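Local coordinates for Lmo0305 protein (PDB 3PJ0) that is of unknown individual function but belongs to the beta-eliminating lyase family of pyridoxal-phosphate proteins with the aminotransferase-type fold, at residues T5-L17 with T308-L322. Numbering follows the deposited sequence.
Sequences TLKTSYQKTPYKL and TKIQDETGVGISGYL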
loop_
_atom_site.group_PDB
_atom_site.type_symbol
_atom_site.label_atom_id
_atom_site.label_comp_id
_atom_site.label_asym_id
_atom_site.label_seq_id
_atom_site.Cartn_x
_atom_site.Cartn_y
_atom_site.Cartn_z
ATOM N N THR A 5 6.325 -32.934 3.863
ATOM C CA THR A 5 6.813 -33.512 5.119
ATOM C C THR A 5 7.771 -32.515 5.812
ATOM O O THR A 5 7.662 -32.276 7.030
ATOM C CB THR A 5 7.538 -34.855 4.891
ATOM O OG1 THR A 5 6.662 -35.803 4.248
ATOM C CG2 THR A 5 8.027 -35.442 6.234
ATOM N N LEU A 6 8.686 -31.924 5.036
ATOM C CA LEU A 6 9.628 -30.919 5.573
ATOM C C LEU A 6 8.889 -29.688 6.071
ATOM O O LEU A 6 9.168 -29.180 7.151
ATOM C CB LEU A 6 10.654 -30.500 4.511
ATOM C CG LEU A 6 11.752 -29.518 4.963
ATOM C CD1 LEU A 6 12.633 -30.119 6.050
ATOM C CD2 LEU A 6 12.610 -29.080 3.798
ATOM N N LYS A 7 7.947 -29.199 5.263
ATOM C CA LYS A 7 7.133 -28.019 5.615
ATOM C C LYS A 7 6.423 -28.242 6.955
ATOM O O LYS A 7 6.458 -27.391 7.841
ATOM C CB LYS A 7 6.077 -27.780 4.518
ATOM C CG LYS A 7 5.087 -26.652 4.802
ATOM C CD LYS A 7 3.686 -26.913 4.173
ATOM C CE LYS A 7 2.914 -28.013 4.964
ATOM N NZ LYS A 7 1.543 -28.346 4.475
ATOM N N THR A 8 5.776 -29.395 7.086
ATOM C CA THR A 8 5.025 -29.750 8.289
ATOM C C THR A 8 5.937 -29.882 9.493
ATOM O O THR A 8 5.624 -29.374 10.568
ATOM C CB THR A 8 4.217 -31.064 8.073
ATOM O OG1 THR A 8 3.191 -30.814 7.096
ATOM C CG2 THR A 8 3.581 -31.559 9.367
ATOM N N SER A 9 7.074 -30.550 9.304
ATOM C CA SER A 9 8.058 -30.706 10.374
ATOM C C SER A 9 8.561 -29.352 10.885
ATOM O O SER A 9 8.705 -29.125 12.097
ATOM C CB SER A 9 9.238 -31.512 9.841
ATOM O OG SER A 9 10.258 -31.632 10.803
ATOM N N TYR A 10 8.849 -28.465 9.946
ATOM C CA TYR A 10 9.366 -27.122 10.261
ATOM C C TYR A 10 8.324 -26.297 10.985
ATOM O O TYR A 10 8.620 -25.649 12.012
ATOM C CB TYR A 10 9.754 -26.412 8.981
ATOM C CG TYR A 10 10.375 -25.035 9.155
ATOM C CD1 TYR A 10 11.719 -24.905 9.474
ATOM C CD2 TYR A 10 9.636 -23.877 8.967
ATOM C CE1 TYR A 10 12.316 -23.665 9.619
ATOM C CE2 TYR A 10 10.236 -22.607 9.100
ATOM C CZ TYR A 10 11.574 -22.522 9.426
ATOM O OH TYR A 10 12.217 -21.318 9.548
ATOM N N GLN A 11 7.109 -26.303 10.439
ATOM C CA GLN A 11 6.010 -25.571 11.051
ATOM C C GLN A 11 5.734 -25.988 12.523
ATOM O O GLN A 11 5.364 -25.130 13.322
ATOM C CB GLN A 11 4.763 -25.609 10.146
ATOM C CG GLN A 11 4.958 -24.722 8.910
ATOM C CD GLN A 11 3.833 -24.799 7.889
ATOM O OE1 GLN A 11 3.061 -25.764 7.847
ATOM N NE2 GLN A 11 3.762 -23.792 7.039
ATOM N N LYS A 12 6.010 -27.242 12.890
ATOM C CA LYS A 12 5.760 -27.753 14.240
ATOM C C LYS A 12 6.856 -27.430 15.255
ATOM O O LYS A 12 6.675 -27.655 16.462
ATOM C CB LYS A 12 5.598 -29.280 14.195
ATOM C CG LYS A 12 4.317 -29.785 13.562
ATOM C CD LYS A 12 4.415 -31.285 13.321
ATOM C CE LYS A 12 3.070 -31.902 13.016
ATOM N NZ LYS A 12 3.176 -33.377 12.789
ATOM N N THR A 13 7.998 -26.923 14.793
ATOM C CA THR A 13 9.108 -26.687 15.727
ATOM C C THR A 13 8.845 -25.496 16.632
ATOM O O THR A 13 8.369 -24.464 16.167
ATOM C CB THR A 13 10.451 -26.485 14.988
ATOM O OG1 THR A 13 10.327 -25.401 14.059
ATOM C CG2 THR A 13 10.862 -27.750 14.269
ATOM N N PRO A 14 9.137 -25.638 17.935
ATOM C CA PRO A 14 8.936 -24.496 18.812
ATOM C C PRO A 14 10.039 -23.445 18.633
ATOM O O PRO A 14 9.789 -22.241 18.822
ATOM C CB PRO A 14 8.946 -25.118 20.221
ATOM C CG PRO A 14 9.602 -26.413 20.089
ATOM C CD PRO A 14 9.360 -26.884 18.688
ATOM N N TYR A 15 11.236 -23.896 18.251
ATOM C CA TYR A 15 12.359 -23.009 18.028
ATOM C C TYR A 15 12.741 -22.910 16.540
ATOM O O TYR A 15 12.486 -23.825 15.756
ATOM C CB TYR A 15 13.552 -23.486 18.848
ATOM C CG TYR A 15 13.223 -23.739 20.321
ATOM C CD1 TYR A 15 12.927 -22.697 21.180
ATOM C CD2 TYR A 15 13.256 -25.019 20.846
ATOM C CE1 TYR A 15 12.636 -22.932 22.532
ATOM C CE2 TYR A 15 12.977 -25.262 22.190
ATOM C CZ TYR A 15 12.664 -24.209 23.020
ATOM O OH TYR A 15 12.393 -24.448 24.351
ATOM N N LYS A 16 13.377 -21.799 16.173
ATOM C CA LYS A 16 13.788 -21.556 14.789
ATOM C C LYS A 16 15.203 -20.951 14.725
ATOM O O LYS A 16 15.537 -20.070 15.519
ATOM C CB LYS A 16 12.837 -20.572 14.123
ATOM C CG LYS A 16 11.381 -20.963 13.999
ATOM C CD LYS A 16 11.192 -22.130 13.028
ATOM C CE LYS A 16 9.715 -22.402 12.751
ATOM N NZ LYS A 16 8.957 -22.838 13.966
ATOM N N LEU A 17 16.035 -21.422 13.793
ATOM C CA LEU A 17 17.329 -20.795 13.593
ATOM C C LEU A 17 17.088 -19.393 13.000
ATOM O O LEU A 17 17.689 -18.417 13.419
ATOM C CB LEU A 17 18.196 -21.594 12.621
ATOM C CG LEU A 17 18.710 -23.002 12.972
ATOM C CD1 LEU A 17 19.448 -23.480 11.758
ATOM C CD2 LEU A 17 19.631 -23.032 14.198
ATOM N N THR A 308 14.035 -33.241 8.337
ATOM C CA THR A 308 12.779 -33.606 9.004
ATOM C C THR A 308 13.033 -34.402 10.273
ATOM O O THR A 308 12.461 -34.106 11.327
ATOM C CB THR A 308 11.885 -34.442 8.053
ATOM O OG1 THR A 308 11.558 -33.637 6.922
ATOM C CG2 THR A 308 10.590 -34.912 8.727
ATOM N N LYS A 309 13.905 -35.404 10.186
ATOM C CA LYS A 309 14.190 -36.238 11.336
ATOM C C LYS A 309 14.801 -35.391 12.442
ATOM O O LYS A 309 14.414 -35.527 13.605
ATOM C CB LYS A 309 15.146 -37.378 10.960
ATOM C CG LYS A 309 15.655 -38.188 12.147
ATOM C CD LYS A 309 16.523 -39.366 11.720
ATOM C CE LYS A 309 17.074 -40.113 12.931
ATOM N NZ LYS A 309 18.008 -41.194 12.527
ATOM N N ILE A 310 15.717 -34.493 12.072
ATOM C CA ILE A 310 16.420 -33.678 13.060
ATOM C C ILE A 310 15.490 -32.674 13.726
ATOM O O ILE A 310 15.565 -32.487 14.934
ATOM C CB ILE A 310 17.625 -32.949 12.451
ATOM C CG1 ILE A 310 18.699 -33.953 12.028
ATOM C CG2 ILE A 310 18.228 -31.990 13.471
ATOM C CD1 ILE A 310 19.890 -33.274 11.310
ATOM N N GLN A 311 14.655 -32.008 12.935
ATOM C CA GLN A 311 13.685 -31.044 13.462
ATOM C C GLN A 311 12.707 -31.713 14.440
ATOM O O GLN A 311 12.400 -31.181 15.511
ATOM C CB GLN A 311 12.941 -30.365 12.313
ATOM C CG GLN A 311 13.861 -29.416 11.482
ATOM C CD GLN A 311 13.208 -28.821 10.235
ATOM O OE1 GLN A 311 13.681 -27.815 9.715
ATOM N NE2 GLN A 311 12.129 -29.442 9.749
ATOM N N ASP A 312 12.236 -32.893 14.074
ATOM C CA ASP A 312 11.293 -33.634 14.923
ATOM C C ASP A 312 11.906 -34.065 16.264
ATOM O O ASP A 312 11.230 -34.035 17.295
ATOM C CB ASP A 312 10.765 -34.877 14.186
ATOM C CG ASP A 312 9.901 -34.547 12.979
ATOM O OD1 ASP A 312 9.605 -33.378 12.683
ATOM O OD2 ASP A 312 9.502 -35.500 12.297
ATOM N N GLU A 313 13.183 -34.439 16.236
ATOM C CA GLU A 313 13.903 -34.932 17.418
ATOM C C GLU A 313 14.512 -33.839 18.326
ATOM O O GLU A 313 14.814 -34.116 19.490
ATOM C CB GLU A 313 14.972 -35.946 16.976
ATOM C CG GLU A 313 14.344 -37.240 16.406
ATOM C CD GLU A 313 15.327 -38.209 15.757
ATOM O OE1 GLU A 313 16.541 -37.913 15.672
ATOM O OE2 GLU A 313 14.870 -39.287 15.315
ATOM N N THR A 314 14.721 -32.634 17.794
ATOM C CA THR A 314 15.261 -31.492 18.571
ATOM C C THR A 314 14.338 -30.292 18.824
ATOM O O THR A 314 14.614 -29.489 19.719
ATOM C CB THR A 314 16.523 -30.928 17.886
ATOM O OG1 THR A 314 16.166 -30.228 16.675
ATOM C CG2 THR A 314 17.505 -32.051 17.577
ATOM N N GLY A 315 13.278 -30.144 18.034
ATOM C CA GLY A 315 12.367 -29.000 18.166
ATOM C C GLY A 315 12.921 -27.718 17.562
ATOM O O GLY A 315 12.353 -26.656 17.766
ATOM N N VAL A 316 14.029 -27.812 16.818
ATOM C CA VAL A 316 14.653 -26.661 16.192
ATOM C C VAL A 316 14.425 -26.662 14.680
ATOM O O VAL A 316 14.974 -27.495 13.985
ATOM C CB VAL A 316 16.201 -26.626 16.403
ATOM C CG1 VAL A 316 16.790 -25.412 15.706
ATOM C CG2 VAL A 316 16.586 -26.643 17.892
ATOM N N GLY A 317 13.638 -25.709 14.192
ATOM C CA GLY A 317 13.413 -25.511 12.753
ATOM C C GLY A 317 14.660 -25.043 12.003
ATOM O O GLY A 317 15.195 -23.963 12.286
ATOM N N ILE A 318 15.121 -25.855 11.050
ATOM C CA ILE A 318 16.284 -25.523 10.226
ATOM C C ILE A 318 15.814 -24.805 8.966
ATOM O O ILE A 318 16.198 -23.660 8.700
ATOM C CB ILE A 318 17.049 -26.788 9.814
ATOM C CG1 ILE A 318 17.560 -27.514 11.054
ATOM C CG2 ILE A 318 18.203 -26.417 8.876
ATOM C CD1 ILE A 318 18.494 -26.711 11.864
ATOM N N SER A 319 14.952 -25.470 8.203
ATOM C CA SER A 319 14.396 -24.863 6.986
ATOM C C SER A 319 13.080 -25.535 6.622
ATOM O O SER A 319 12.937 -26.754 6.765
ATOM C CB SER A 319 15.337 -24.968 5.788
ATOM O OG SER A 319 14.807 -24.204 4.699
ATOM N N GLY A 320 12.138 -24.735 6.133
ATOM C CA GLY A 320 10.839 -25.267 5.670
ATOM C C GLY A 320 10.836 -25.655 4.194
ATOM O O GLY A 320 9.852 -26.212 3.671
ATOM N N TYR A 321 11.954 -25.411 3.522
ATOM C CA TYR A 321 12.065 -25.722 2.116
ATOM C C TYR A 321 13.519 -25.979 1.772
ATOM O O TYR A 321 14.447 -25.600 2.512
ATOM C CB TYR A 321 11.613 -24.530 1.281
ATOM C CG TYR A 321 12.618 -23.398 1.373
ATOM C CD1 TYR A 321 12.535 -22.464 2.389
ATOM C CD2 TYR A 321 13.689 -23.307 0.475
ATOM C CE1 TYR A 321 13.486 -21.459 2.514
ATOM C CE2 TYR A 321 14.634 -22.282 0.574
ATOM C CZ TYR A 321 14.529 -21.373 1.594
ATOM O OH TYR A 321 15.461 -20.375 1.724
ATOM N N LEU A 322 13.709 -26.640 0.643
ATOM C CA LEU A 322 15.029 -26.832 0.094
ATOM C C LEU A 322 14.952 -26.482 -1.384
ATOM O O LEU A 322 14.030 -26.879 -2.083
ATOM C CB LEU A 322 15.535 -28.238 0.325
ATOM C CG LEU A 322 15.903 -28.605 1.759
ATOM C CD1 LEU A 322 16.133 -30.081 1.873
ATOM C CD2 LEU A 322 17.128 -27.795 2.237
HETATM O O HOH W 1 8.865 -31.006 14.106
HETATM O O HOH W 2 14.728 -21.427 10.679
#
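Ser9 OG is gripped by two side chains of helix 308-314: it donates to Asp312 OD1 at 2.6 Å and accepts from Gln311 NE2 at 3.1 Å. The serine hydroxyl meets the carboxylate from above its plane, whereas it lies close to the amide plane of Gln311. With OG anti to the backbone N (chi1 177°), the hydroxyl reaches across to the neighbouring helix, and water 1 closes a second route by donating to both Ser9 O and Asp312 OD1. The Gln311 amide is fixed at its other end too, because OE1 accepts from the backbone N atoms of Ile318 and Ser319 while sitting at the edge of the Tyr10 ring, in its plane. One face of that ring lies against Gly320, whose CA is 3.9 Å from the centroid in a CH-pi contact; over the opposite face passes Lys16 CE.

The two helix segments run nearly parallel, 21° apart with axes 9.0 Å from each other, and both segments then continue into a two-stranded parallel sheet. Its ladder is Tyr15 N to Gly315 O, Gly317 N to Tyr15 O (2.7 Å, N-H...O 170°) and Leu17 N to Gly317 O. This joins the N-terminal arm to the part of the chain holding the four-stranded antiparallel sheet, whose Phe332 touches Ser319 and Leu322. Gly315 leaves helix 308-314 with positive phi, and its carbonyl oxygen approaches Pro14 CD to 3.1 Å. Toward the start of segment 5-17, Leu6 places CD2 3.9 Å from Leu322 CG, and Leu307 also borders both leucines. Just past strand 15-16, Leu17 sets CD2 4.0 Å from Val316 CG1, the two side chains crossing at about a right angle.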